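Local atomic coordinates of aldo-keto reductase AKR2E4 (Bombyx mori, PDB entry 3WCZ), a protein that reduces 3-dehydroecdysone and some other carbonyl compounds with NADPH as cosubstrate, and may take part in the control of moulting in the silkworm. Residues M204-F209 with R293-S298; H51-A56 with I178-V183. One frame throughout, in Å; residues are numbered along the deposited sequence.

Contact 1: M204-F209 with R293-S298. With NAP (NADP nicotinamide-adenine-dinucleotide phosphate), chain B; EDO (1,2-ethanediol), chain F.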
ATOM      1  N   MET A 204       1.572   3.671   4.830  1.00  6.87           N
ATOM      2  CA  MET A 204       0.510   3.045   4.052  1.00  6.88           C
ATOM      3  C   MET A 204       0.287   1.662   4.646  1.00  7.43           C
ATOM      4  O   MET A 204       1.251   0.952   4.927  1.00  8.58           O
ATOM      5  CB  MET A 204       0.870   2.942   2.563  1.00  7.15           C
ATOM      6  CG  MET A 204       0.890   4.272   1.836  1.00  7.78           C
ATOM      7  SD  MET A 204       1.412   4.147   0.096  1.00  8.39           S
ATOM      8  CE  MET A 204      -0.062   3.413  -0.641  1.00  9.44           C
ATOM      9  N   ALA A 205      -0.985   1.321   4.892  1.00  7.51           N
ATOM     10  CA  ALA A 205      -1.388   0.060   5.507  1.00  7.47           C
ATOM     11  C   ALA A 205      -1.919  -0.911   4.472  1.00  8.03           C
ATOM     12  O   ALA A 205      -3.039  -0.745   3.927  1.00  7.51           O
ATOM     13  CB  ALA A 205      -2.476   0.337   6.570  1.00  8.20           C
ATOM     14  N   TYR A 206      -1.113  -1.925   4.170  1.00  6.47           N
ATOM     15  CA  TYR A 206      -1.535  -2.978   3.266  1.00  7.58           C
ATOM     16  C   TYR A 206      -2.262  -4.115   3.992  1.00  6.50           C
ATOM     17  O   TYR A 206      -2.216  -4.214   5.206  1.00  7.85           O
ATOM     18  CB  TYR A 206      -0.375  -3.445   2.393  1.00  8.82           C
ATOM     19  CG  TYR A 206       0.708  -4.321   2.951  1.00  7.71           C
ATOM     20  CD1 TYR A 206       0.471  -5.632   3.348  1.00  7.96           C
ATOM     21  CD2 TYR A 206       2.018  -3.872   2.950  1.00  7.25           C
ATOM     22  CE1 TYR A 206       1.511  -6.464   3.750  1.00  7.22           C
ATOM     23  CE2 TYR A 206       3.054  -4.688   3.363  1.00  8.51           C
ATOM     24  CZ  TYR A 206       2.796  -5.986   3.728  1.00  7.64           C
ATOM     25  OH  TYR A 206       3.791  -6.837   4.107  1.00  9.67           O
ATOM     26  N   SER A 207      -2.942  -4.935   3.189  1.00  7.21           N
ATOM     27  CA  SER A 207      -3.850  -5.987   3.665  1.00  7.84           C
ATOM     28  C   SER A 207      -4.696  -5.478   4.824  1.00  7.85           C
ATOM     29  O   SER A 207      -4.748  -6.086   5.882  1.00  7.73           O
ATOM     30  CB  SER A 207      -3.072  -7.255   4.043  1.00  7.40           C
ATOM     31  OG  SER A 207      -2.331  -7.796   2.951  1.00  9.20           O
ATOM     32  N   PRO A 208      -5.367  -4.345   4.612  1.00  7.28           N
ATOM     33  CA  PRO A 208      -6.089  -3.681   5.702  1.00  6.86           C
ATOM     34  C   PRO A 208      -7.257  -4.495   6.277  1.00  8.73           C
ATOM     35  O   PRO A 208      -7.654  -4.226   7.416  1.00  8.76           O
ATOM     36  CB  PRO A 208      -6.614  -2.409   5.049  1.00  8.20           C
ATOM     37  CG  PRO A 208      -6.771  -2.760   3.615  1.00  8.07           C
ATOM     38  CD  PRO A 208      -5.558  -3.642   3.334  1.00  7.62           C
ATOM     39  N   PHE A 209      -7.801  -5.461   5.529  1.00  7.67           N
ATOM     40  CA  PHE A 209      -8.903  -6.252   6.055  1.00  9.07           C
ATOM     41  C   PHE A 209      -8.426  -7.443   6.878  1.00 10.04           C
ATOM     42  O   PHE A 209      -9.260  -8.151   7.486  1.00  9.81           O
ATOM     43  CB  PHE A 209      -9.840  -6.686   4.935  1.00 11.00           C
ATOM     44  CG  PHE A 209     -10.526  -5.529   4.248  1.00  9.24           C
ATOM     45  CD1 PHE A 209     -11.345  -4.663   4.962  1.00 11.53           C
ATOM     46  CD2 PHE A 209     -10.340  -5.294   2.910  1.00  9.44           C
ATOM     47  CE1 PHE A 209     -11.976  -3.614   4.306  1.00 12.87           C
ATOM     48  CE2 PHE A 209     -10.978  -4.292   2.260  1.00  9.15           C
ATOM     49  CZ  PHE A 209     -11.788  -3.441   2.948  1.00 11.15           C
ATOM     50  N   ARG A 293       0.811 -12.141  10.645  1.00 11.30           N
ATOM     51  CA  ARG A 293       0.824 -11.524   9.332  1.00  9.39           C
ATOM     52  C   ARG A 293       0.003 -12.286   8.324  1.00 11.04           C
ATOM     53  O   ARG A 293       0.112 -13.511   8.206  1.00 12.28           O
ATOM     54  CB  ARG A 293       2.252 -11.363   8.823  1.00  9.51           C
ATOM     55  CG  ARG A 293       3.129 -10.503   9.690  1.00 11.47           C
ATOM     56  CD  ARG A 293       4.601 -10.645   9.281  1.00 10.91           C
ATOM     57  NE  ARG A 293       5.499  -9.889  10.135  1.00 14.17           N
ATOM     58  CZ  ARG A 293       5.763  -8.599   9.994  1.00 13.54           C
ATOM     59  NH1 ARG A 293       5.212  -7.885   9.032  1.00 14.33           N
ATOM     60  NH2 ARG A 293       6.587  -8.023  10.853  1.00 16.41           N
ATOM     61  N   VAL A 294      -0.830 -11.570   7.585  1.00  9.97           N
ATOM     62  CA  VAL A 294      -1.442 -12.070   6.369  1.00 11.01           C
ATOM     63  C   VAL A 294      -0.379 -12.422   5.330  1.00 13.75           C
ATOM     64  O   VAL A 294      -0.474 -13.442   4.654  1.00 14.80           O
ATOM     65  CB  VAL A 294      -2.417 -11.033   5.764  1.00 11.17           C
ATOM     66  CG1 VAL A 294      -2.898 -11.450   4.380  1.00 14.13           C
ATOM     67  CG2 VAL A 294      -3.608 -10.842   6.677  1.00 11.71           C
ATOM     68  N   ILE A 295       0.625 -11.563   5.197  1.00 10.42           N
ATOM     69  CA  ILE A 295       1.681 -11.755   4.190  1.00 12.92           C
ATOM     70  C   ILE A 295       2.890 -12.400   4.858  1.00 13.08           C
ATOM     71  O   ILE A 295       3.613 -11.779   5.631  1.00 14.15           O
ATOM     72  CB  ILE A 295       2.042 -10.410   3.472  1.00 12.57           C
ATOM     73  CG1 ILE A 295       0.796  -9.821   2.783  1.00 12.12           C
ATOM     74  CG2 ILE A 295       3.191 -10.594   2.489  1.00 16.38           C
ATOM     75  CD1 ILE A 295       0.169 -10.675   1.687  1.00 18.42           C
ATOM     76  N   ASP A 296       3.050 -13.678   4.559  1.00 15.33           N
ATOM     77  CA  ASP A 296       4.078 -14.516   5.156  1.00 17.28           C
ATOM     78  C   ASP A 296       5.219 -14.677   4.150  1.00 14.29           C
ATOM     79  O   ASP A 296       5.052 -15.263   3.081  1.00 15.47           O
ATOM     80  CB  ASP A 296       3.420 -15.852   5.518  1.00 18.08           C
ATOM     81  CG  ASP A 296       4.389 -16.888   6.054  1.00 24.94           C
ATOM     82  OD1 ASP A 296       5.559 -16.573   6.285  1.00 21.42           O
ATOM     83  OD2 ASP A 296       3.948 -18.044   6.253  1.00 28.53           O
ATOM     84  N   ILE A 297       6.376 -14.125   4.469  1.00 12.81           N
ATOM     85  CA  ILE A 297       7.548 -14.276   3.605  1.00 12.99           C
ATOM     86  C   ILE A 297       8.649 -15.098   4.297  1.00 12.44           C
ATOM     87  O   ILE A 297       9.826 -14.933   4.041  1.00 12.41           O
ATOM     88  CB  ILE A 297       8.104 -12.923   3.136  1.00 12.12           C
ATOM     89  CG1 ILE A 297       8.382 -12.012   4.339  1.00 12.92           C
ATOM     90  CG2 ILE A 297       7.111 -12.258   2.176  1.00 13.37           C
ATOM     91  CD1 ILE A 297       9.397 -10.932   4.053  1.00 16.40           C
ATOM     92  N   SER A 298       8.243 -16.029   5.146  1.00 13.75           N
ATOM     93  CA  SER A 298       9.201 -16.712   6.013  1.00 13.49           C
ATOM     94  C   SER A 298      10.172 -17.623   5.273  1.00 13.84           C
ATOM     95  O   SER A 298      11.212 -17.968   5.827  1.00 15.47           O
ATOM     96  CB  SER A 298       8.477 -17.485   7.124  1.00 20.21           C
ATOM     97  OG  SER A 298       7.518 -18.369   6.610  1.00 24.31           O
TER
HETATM   98  PA  NAP B 401      -7.239  -6.556   1.307  1.00  7.92           P
HETATM   99  O1A NAP B 401      -7.554  -5.239   0.731  1.00  9.16           O
HETATM  100  O2A NAP B 401      -6.669  -6.731   2.629  1.00  8.11           O
HETATM  101  O5B NAP B 401      -8.405  -7.583   1.162  1.00  8.86           O
HETATM  102  C5B NAP B 401      -9.061  -7.769  -0.056  1.00  9.54           C
HETATM  103  C4B NAP B 401     -10.236  -8.732   0.013  1.00  8.79           C
HETATM  104  O4B NAP B 401     -11.316  -8.119   0.743  1.00 10.31           O
HETATM  105  C3B NAP B 401     -10.789  -9.193  -1.281  1.00 10.82           C
HETATM  106  O3B NAP B 401     -11.150 -10.544  -1.119  1.00 11.36           O
HETATM  107  C2B NAP B 401     -11.943  -8.332  -1.471  1.00  9.96           C
HETATM  108  O2B NAP B 401     -12.943  -8.874  -2.311  1.00 10.80           O
HETATM  109  C1B NAP B 401     -12.463  -8.131  -0.072  1.00 11.14           C
HETATM  110  N9A NAP B 401     -13.158  -6.889   0.196  1.00 10.79           N
HETATM  111  C8A NAP B 401     -12.796  -5.671  -0.257  1.00  9.16           C
HETATM  112  N7A NAP B 401     -13.555  -4.723   0.254  1.00 10.16           N
HETATM  113  C5A NAP B 401     -14.468  -5.330   1.076  1.00 11.09           C
HETATM  114  C6A NAP B 401     -15.512  -4.853   1.875  1.00 11.83           C
HETATM  115  N6A NAP B 401     -15.879  -3.507   1.967  1.00 13.84           N
HETATM  116  N1A NAP B 401     -16.212  -5.773   2.562  1.00 15.35           N
HETATM  117  C2A NAP B 401     -15.905  -7.067   2.496  1.00 13.05           C
HETATM  118  N3A NAP B 401     -14.902  -7.562   1.749  1.00 13.04           N
HETATM  119  C4A NAP B 401     -14.174  -6.681   1.047  1.00 11.35           C
HETATM  120  O3  NAP B 401      -6.243  -7.261   0.242  1.00  9.84           O
HETATM  121  PN  NAP B 401      -4.686  -7.342  -0.087  1.00  8.29           P
HETATM  122  O1N NAP B 401      -4.620  -7.487  -1.563  1.00  9.32           O
HETATM  123  O2N NAP B 401      -4.090  -8.397   0.777  1.00  9.53           O
HETATM  124  O5D NAP B 401      -4.039  -5.963   0.368  1.00  7.70           O
HETATM  125  C5D NAP B 401      -4.431  -4.764  -0.211  1.00  8.81           C
HETATM  126  C4D NAP B 401      -3.402  -4.110  -1.143  1.00  7.95           C
HETATM  127  O4D NAP B 401      -2.229  -3.743  -0.439  1.00  8.14           O
HETATM  128  C3D NAP B 401      -2.890  -4.994  -2.234  1.00  6.71           C
HETATM  129  O3D NAP B 401      -3.849  -5.230  -3.245  1.00  7.48           O
HETATM  130  C2D NAP B 401      -1.700  -4.283  -2.651  1.00  8.19           C
HETATM  131  O2D NAP B 401      -2.033  -3.146  -3.396  1.00  7.76           O
HETATM  132  C1D NAP B 401      -1.105  -3.905  -1.312  1.00  8.41           C
HETATM  133  N1N NAP B 401      -0.154  -4.827  -0.680  1.00  8.48           N
HETATM  134  C2N NAP B 401       1.155  -4.519  -0.635  1.00  7.55           C
HETATM  135  C3N NAP B 401       2.041  -5.373  -0.028  1.00  9.28           C
HETATM  136  C7N NAP B 401       3.456  -4.938   0.024  1.00  9.39           C
HETATM  137  O7N NAP B 401       3.796  -3.734  -0.068  1.00 10.19           O
HETATM  138  N7N NAP B 401       4.362  -5.893   0.322  1.00  5.79           N
HETATM  139  C4N NAP B 401       1.622  -6.614   0.489  1.00  9.17           C
HETATM  140  C5N NAP B 401       0.255  -6.922   0.454  1.00  9.24           C
HETATM  141  C6N NAP B 401      -0.593  -5.995  -0.140  1.00  9.66           C
HETATM  142  P2B NAP B 401     -13.499  -8.100  -3.599  1.00 11.61           P
HETATM  143  O1X NAP B 401     -14.485  -9.111  -4.218  1.00 13.70           O
HETATM  144  O2X NAP B 401     -14.210  -6.904  -3.137  1.00 11.72           O
HETATM  145  O3X NAP B 401     -12.318  -7.811  -4.491  1.00 12.36           O
HETATM  146  C1  EDO F 405       7.666  -4.422   9.143  1.00 21.32           C
HETATM  147  O1  EDO F 405       6.681  -5.261   9.770  1.00 17.16           O
HETATM  148  C2  EDO F 405       8.396  -5.197   8.089  1.00 20.54           C
HETATM  149  O2  EDO F 405       7.477  -5.822   7.180  1.00 15.57           O
HETATM  150  O   HOH W   1       4.657  -5.492   6.950  1.00 11.32           O
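Ile295 brings its CG1 to the junction of Tyr206 and Ser207: CG1 is 3.6 Å from Tyr206 CE1 and 3.7 Å from Ser207 OG. The isoleucine and tyrosine side chains meet at a slant, with CG1 turned anti to its own carbonyl carbon (chi1 -59°). Beside them, Val294 CG1 approaches Ser207 OG at 4.0 Å, so the serine oxygen has two aliphatic branches against it while it bonds to the cofactor. That bond runs from Ser207 OG to NAP O2N, 2.9 Å away, and two weak backbone bonds, from Ser207 N to O5D and from Phe209 N to O2A, add to the hold on the pyrophosphate bridge. One face of the Tyr206 ring carries the nicotinamide, whose C4N stands 3.1 Å above the phenol plane over its centre; in aldo-keto reductases C4N is the carbon that gives up hydride, and a tyrosine face commonly backs it. Ile295 CG1 also reaches C5N of the same ring, 3.8 Å off. Farther along, the Phe209 ring lies with one face toward the adenine, C4A being 4.2 Å above its plane and displaced toward the rim. Tyr206 is positioned in turn by its hydroxyl, which bonds to Asn159 ND2. Strand 202-206 pairs with strand 178-182 on one flank and 255-256 on the other, and Pro208 and Phe209 rest on helix 241-251. Segment 293-298 belongs to the loop after helix 279-286.

Contact 2: H51-A56 with I178-V183. With NAP (NADP nicotinamide-adenine-dinucleotide phosphate), chain B.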
ATOM      1  N   HIS A  51      -5.904   7.656  -5.927  1.00  7.31           N
ATOM      2  CA  HIS A  51      -4.642   6.997  -5.587  1.00  8.02           C
ATOM      3  C   HIS A  51      -4.779   5.512  -5.889  1.00  7.23           C
ATOM      4  O   HIS A  51      -5.717   4.877  -5.414  1.00  7.92           O
ATOM      5  CB  HIS A  51      -4.316   7.263  -4.097  1.00  8.11           C
ATOM      6  CG  HIS A  51      -2.998   6.719  -3.602  1.00  7.59           C
ATOM      7  ND1 HIS A  51      -2.586   6.916  -2.304  1.00  8.38           N
ATOM      8  CD2 HIS A  51      -2.017   5.982  -4.180  1.00  7.27           C
ATOM      9  CE1 HIS A  51      -1.423   6.333  -2.101  1.00  8.16           C
ATOM     10  NE2 HIS A  51      -1.043   5.768  -3.230  1.00  7.25           N
ATOM     11  N   ILE A  52      -3.856   4.986  -6.708  1.00  7.39           N
ATOM     12  CA  ILE A  52      -3.812   3.569  -7.071  1.00  8.28           C
ATOM     13  C   ILE A  52      -2.470   3.017  -6.617  1.00  7.65           C
ATOM     14  O   ILE A  52      -1.451   3.649  -6.897  1.00  7.54           O
ATOM     15  CB  ILE A  52      -3.933   3.331  -8.587  1.00  8.33           C
ATOM     16  CG1 ILE A  52      -5.101   4.114  -9.204  1.00  9.56           C
ATOM     17  CG2 ILE A  52      -4.032   1.843  -8.864  1.00  9.51           C
ATOM     18  CD1 ILE A  52      -6.489   3.726  -8.739  1.00 11.37           C
ATOM     19  N   ASP A  53      -2.475   1.865  -5.940  1.00  7.08           N
ATOM     20  CA  ASP A  53      -1.263   1.160  -5.500  1.00  6.66           C
ATOM     21  C   ASP A  53      -1.071  -0.082  -6.360  1.00  7.90           C
ATOM     22  O   ASP A  53      -1.981  -0.914  -6.442  1.00  7.61           O
ATOM     23  CB  ASP A  53      -1.361   0.727  -4.025  1.00  7.21           C
ATOM     24  CG  ASP A  53      -0.113   0.031  -3.557  1.00  7.80           C
ATOM     25  OD1 ASP A  53       0.853   0.743  -3.228  1.00  8.31           O
ATOM     26  OD2 ASP A  53      -0.079  -1.220  -3.520  1.00  7.73           O
ATOM     27  N   THR A  54       0.080  -0.189  -7.020  1.00  7.74           N
ATOM     28  CA  THR A  54       0.430  -1.351  -7.806  1.00  7.44           C
ATOM     29  C   THR A  54       1.894  -1.692  -7.587  1.00  6.71           C
ATOM     30  O   THR A  54       2.534  -1.168  -6.683  1.00  7.79           O
ATOM     31  CB  THR A  54       0.045  -1.126  -9.299  1.00  7.62           C
ATOM     32  OG1 THR A  54       0.132  -2.355 -10.037  1.00  8.92           O
ATOM     33  CG2 THR A  54       0.900  -0.110  -9.985  1.00  8.10           C
ATOM     34  N   ALA A  55       2.417  -2.614  -8.401  1.00  7.60           N
ATOM     35  CA  ALA A  55       3.794  -3.089  -8.241  1.00  8.27           C
ATOM     36  C   ALA A  55       4.208  -3.846  -9.475  1.00  7.95           C
ATOM     37  O   ALA A  55       3.386  -4.503 -10.120  1.00  8.85           O
ATOM     38  CB  ALA A  55       3.930  -3.985  -7.041  1.00  8.20           C
ATOM     39  N   ALA A  56       5.494  -3.762  -9.812  1.00  8.91           N
ATOM     40  CA  ALA A  56       6.015  -4.558 -10.919  1.00  8.48           C
ATOM     41  C   ALA A  56       5.688  -6.045 -10.734  1.00  8.60           C
ATOM     42  O   ALA A  56       5.259  -6.740 -11.679  1.00 10.82           O
ATOM     43  CB  ALA A  56       7.524  -4.342 -11.050  1.00 10.56           C
ATOM     44  N   ILE A 178       7.239   7.566   2.904  1.00  7.42           N
ATOM     45  CA  ILE A 178       6.302   6.522   3.288  1.00  7.29           C
ATOM     46  C   ILE A 178       7.038   5.230   3.562  1.00  6.59           C
ATOM     47  O   ILE A 178       8.021   4.929   2.903  1.00  7.72           O
ATOM     48  CB  ILE A 178       5.269   6.306   2.156  1.00  9.93           C
ATOM     49  CG1 ILE A 178       4.147   7.344   2.339  1.00 15.55           C
ATOM     50  CG2 ILE A 178       4.683   4.847   2.138  1.00  9.29           C
ATOM     51  CD1 ILE A 178       3.289   7.569   1.158  1.00 20.15           C
ATOM     52  N   ASN A 179       6.526   4.475   4.535  1.00  7.31           N
ATOM     53  CA  ASN A 179       6.816   3.065   4.725  1.00  7.40           C
ATOM     54  C   ASN A 179       5.491   2.340   4.580  1.00  7.46           C
ATOM     55  O   ASN A 179       4.562   2.586   5.375  1.00  7.77           O
ATOM     56  CB  ASN A 179       7.500   2.803   6.082  1.00  8.51           C
ATOM     57  CG  ASN A 179       7.986   1.355   6.253  1.00  7.21           C
ATOM     58  OD1 ASN A 179       8.168   0.627   5.284  1.00  7.50           O
ATOM     59  ND2 ASN A 179       8.283   0.983   7.495  1.00  8.42           N
ATOM     60  N   GLN A 180       5.392   1.469   3.570  1.00  6.33           N
ATOM     61  CA  GLN A 180       4.173   0.707   3.351  1.00  6.77           C
ATOM     62  C   GLN A 180       4.310  -0.663   4.003  1.00  7.09           C
ATOM     63  O   GLN A 180       5.188  -1.461   3.634  1.00  6.86           O
ATOM     64  CB  GLN A 180       3.878   0.588   1.845  1.00  6.42           C
ATOM     65  CG  GLN A 180       2.666  -0.286   1.541  1.00  7.12           C
ATOM     66  CD  GLN A 180       2.217  -0.405   0.095  1.00  7.64           C
ATOM     67  OE1 GLN A 180       1.905  -1.523  -0.353  1.00  7.91           O
ATOM     68  NE2 GLN A 180       2.161   0.690  -0.637  1.00  7.21           N
ATOM     69  N   ILE A 181       3.476  -0.908   5.007  1.00  7.09           N
ATOM     70  CA  ILE A 181       3.598  -2.106   5.840  1.00  7.94           C
ATOM     71  C   ILE A 181       2.200  -2.675   6.120  1.00  8.27           C
ATOM     72  O   ILE A 181       1.174  -2.006   5.901  1.00  7.75           O
ATOM     73  CB  ILE A 181       4.343  -1.799   7.171  1.00  7.74           C
ATOM     74  CG1 ILE A 181       3.654  -0.674   7.918  1.00  8.40           C
ATOM     75  CG2 ILE A 181       5.790  -1.458   6.862  1.00  9.44           C
ATOM     76  CD1 ILE A 181       4.193  -0.442   9.346  1.00 12.30           C
ATOM     77  N   GLU A 182       2.160  -3.909   6.601  1.00  7.88           N
ATOM     78  CA  GLU A 182       0.895  -4.563   6.909  1.00  8.19           C
ATOM     79  C   GLU A 182       0.296  -4.031   8.192  1.00  7.10           C
ATOM     80  O   GLU A 182       0.926  -4.132   9.239  1.00  9.02           O
ATOM     81  CB  GLU A 182       1.107  -6.070   7.040  1.00  9.22           C
ATOM     82  CG  GLU A 182      -0.199  -6.774   7.235  1.00  8.78           C
ATOM     83  CD  GLU A 182      -0.103  -8.270   7.350  1.00  8.58           C
ATOM     84  OE1 GLU A 182       0.806  -8.899   6.787  1.00 10.81           O
ATOM     85  OE2 GLU A 182      -1.005  -8.849   7.982  1.00  9.91           O
ATOM     86  N   VAL A 183      -0.919  -3.487   8.126  1.00  7.66           N
ATOM     87  CA  VAL A 183      -1.615  -3.044   9.328  1.00  7.28           C
ATOM     88  C   VAL A 183      -3.076  -3.433   9.244  1.00  7.67           C
ATOM     89  O   VAL A 183      -3.780  -3.083   8.281  1.00  8.12           O
ATOM     90  CB  VAL A 183      -1.481  -1.523   9.617  1.00  7.84           C
ATOM     91  CG1 VAL A 183      -1.927  -1.240  11.039  1.00  8.27           C
ATOM     92  CG2 VAL A 183      -0.059  -1.041   9.393  1.00  8.83           C
TER
HETATM   93  PA  NAP B 401      -7.239  -6.556   1.307  1.00  7.92           P
HETATM   94  O1A NAP B 401      -7.554  -5.239   0.731  1.00  9.16           O
HETATM   95  O2A NAP B 401      -6.669  -6.731   2.629  1.00  8.11           O
HETATM   96  O5B NAP B 401      -8.405  -7.583   1.162  1.00  8.86           O
HETATM   97  C5B NAP B 401      -9.061  -7.769  -0.056  1.00  9.54           C
HETATM   98  C4B NAP B 401     -10.236  -8.732   0.013  1.00  8.79           C
HETATM   99  O4B NAP B 401     -11.316  -8.119   0.743  1.00 10.31           O
HETATM  100  C3B NAP B 401     -10.789  -9.193  -1.281  1.00 10.82           C
HETATM  101  O3B NAP B 401     -11.150 -10.544  -1.119  1.00 11.36           O
HETATM  102  C2B NAP B 401     -11.943  -8.332  -1.471  1.00  9.96           C
HETATM  103  O2B NAP B 401     -12.943  -8.874  -2.311  1.00 10.80           O
HETATM  104  C1B NAP B 401     -12.463  -8.131  -0.072  1.00 11.14           C
HETATM  105  N9A NAP B 401     -13.158  -6.889   0.196  1.00 10.79           N
HETATM  106  C8A NAP B 401     -12.796  -5.671  -0.257  1.00  9.16           C
HETATM  107  N7A NAP B 401     -13.555  -4.723   0.254  1.00 10.16           N
HETATM  108  C5A NAP B 401     -14.468  -5.330   1.076  1.00 11.09           C
HETATM  109  C6A NAP B 401     -15.512  -4.853   1.875  1.00 11.83           C
HETATM  110  N6A NAP B 401     -15.879  -3.507   1.967  1.00 13.84           N
HETATM  111  N1A NAP B 401     -16.212  -5.773   2.562  1.00 15.35           N
HETATM  112  C2A NAP B 401     -15.905  -7.067   2.496  1.00 13.05           C
HETATM  113  N3A NAP B 401     -14.902  -7.562   1.749  1.00 13.04           N
HETATM  114  C4A NAP B 401     -14.174  -6.681   1.047  1.00 11.35           C
HETATM  115  O3  NAP B 401      -6.243  -7.261   0.242  1.00  9.84           O
HETATM  116  PN  NAP B 401      -4.686  -7.342  -0.087  1.00  8.29           P
HETATM  117  O1N NAP B 401      -4.620  -7.487  -1.563  1.00  9.32           O
HETATM  118  O2N NAP B 401      -4.090  -8.397   0.777  1.00  9.53           O
HETATM  119  O5D NAP B 401      -4.039  -5.963   0.368  1.00  7.70           O
HETATM  120  C5D NAP B 401      -4.431  -4.764  -0.211  1.00  8.81           C
HETATM  121  C4D NAP B 401      -3.402  -4.110  -1.143  1.00  7.95           C
HETATM  122  O4D NAP B 401      -2.229  -3.743  -0.439  1.00  8.14           O
HETATM  123  C3D NAP B 401      -2.890  -4.994  -2.234  1.00  6.71           C
HETATM  124  O3D NAP B 401      -3.849  -5.230  -3.245  1.00  7.48           O
HETATM  125  C2D NAP B 401      -1.700  -4.283  -2.651  1.00  8.19           C
HETATM  126  O2D NAP B 401      -2.033  -3.146  -3.396  1.00  7.76           O
HETATM  127  C1D NAP B 401      -1.105  -3.905  -1.312  1.00  8.41           C
HETATM  128  N1N NAP B 401      -0.154  -4.827  -0.680  1.00  8.48           N
HETATM  129  C2N NAP B 401       1.155  -4.519  -0.635  1.00  7.55           C
HETATM  130  C3N NAP B 401       2.041  -5.373  -0.028  1.00  9.28           C
HETATM  131  C7N NAP B 401       3.456  -4.938   0.024  1.00  9.39           C
HETATM  132  O7N NAP B 401       3.796  -3.734  -0.068  1.00 10.19           O
HETATM  133  N7N NAP B 401       4.362  -5.893   0.322  1.00  5.79           N
HETATM  134  C4N NAP B 401       1.622  -6.614   0.489  1.00  9.17           C
HETATM  135  C5N NAP B 401       0.255  -6.922   0.454  1.00  9.24           C
HETATM  136  C6N NAP B 401      -0.593  -5.995  -0.140  1.00  9.66           C
HETATM  137  P2B NAP B 401     -13.499  -8.100  -3.599  1.00 11.61           P
HETATM  138  O1X NAP B 401     -14.485  -9.111  -4.218  1.00 13.70           O
HETATM  139  O2X NAP B 401     -14.210  -6.904  -3.137  1.00 11.72           O
HETATM  140  O3X NAP B 401     -12.318  -7.811  -4.491  1.00 12.36           O
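Asp53 and Gln180 reach toward each other from opposite directions, and a single hydrogen bond joins them. Gln180 NE2 donates to Asp53 OD1 at 2.9 Å, nearly straight with an N-H...O angle of 165°. The acceptor lies close to the amide plane of Gln180, but the donor comes from above the carboxylate plane, and the two planes stand 54° apart. The extended glutamine chain, with CG anti to the backbone N (chi1 176°), covers a little under half of the 10.4 Å between Asp53 CA and Gln180 CA; the bond and the aspartate side chain cover the rest. Both reaches are needed because strands 51-53 and 178-182, second and sixth of the eight-stranded TIM barrel, face each other across its interior. Ionic contact comes through Asp53 OD2, which forms a salt bridge with Lys87; in aldo-keto reductases these two residues accompany the proton-donor tyrosine, by similarity Tyr58, close by. Cofactor contacts fall to both side chains: NAP O2D, a ribose hydroxyl, donates to Asp53 OD2 at 2.7 Å, while Gln180 OE1 lies 3.1 Å from the nicotinamide C2N. Without the amide, as with an alanine here, Asp53 OD1 would probably lose this donor and a gap would open beside the nicotinamide. In packing, the Met204 methyl of strand 202-206 rests against the polar ends of the pair, Asp53 OD1 and Gln180 NE2.

How the contacts relate
Centred 11 Å apart, contacts 1 and 2 serve different parts of one NADP molecule: contact 2 holds the nicotinamide ribose and flanks the carboxamide side of the ring, whereas contact 1 covers the ring through Tyr206 and extends along the pyrophosphate. Neighbouring strands 178-182 and 202-206 tie them together, Tyr206 N lying 2.9 Å from Ile181 O, a probable hydrogen bond. Glu182 is the second link. Its CB packs 3.3 Å from Tyr206 CE1, while its OE2 lies 2.8 Å from Val294 N, probably hydrogen-bonded, and its OE1 accepts from Ile295 N, which fastens loop 293-298 to the barrel rim beside the cofactor.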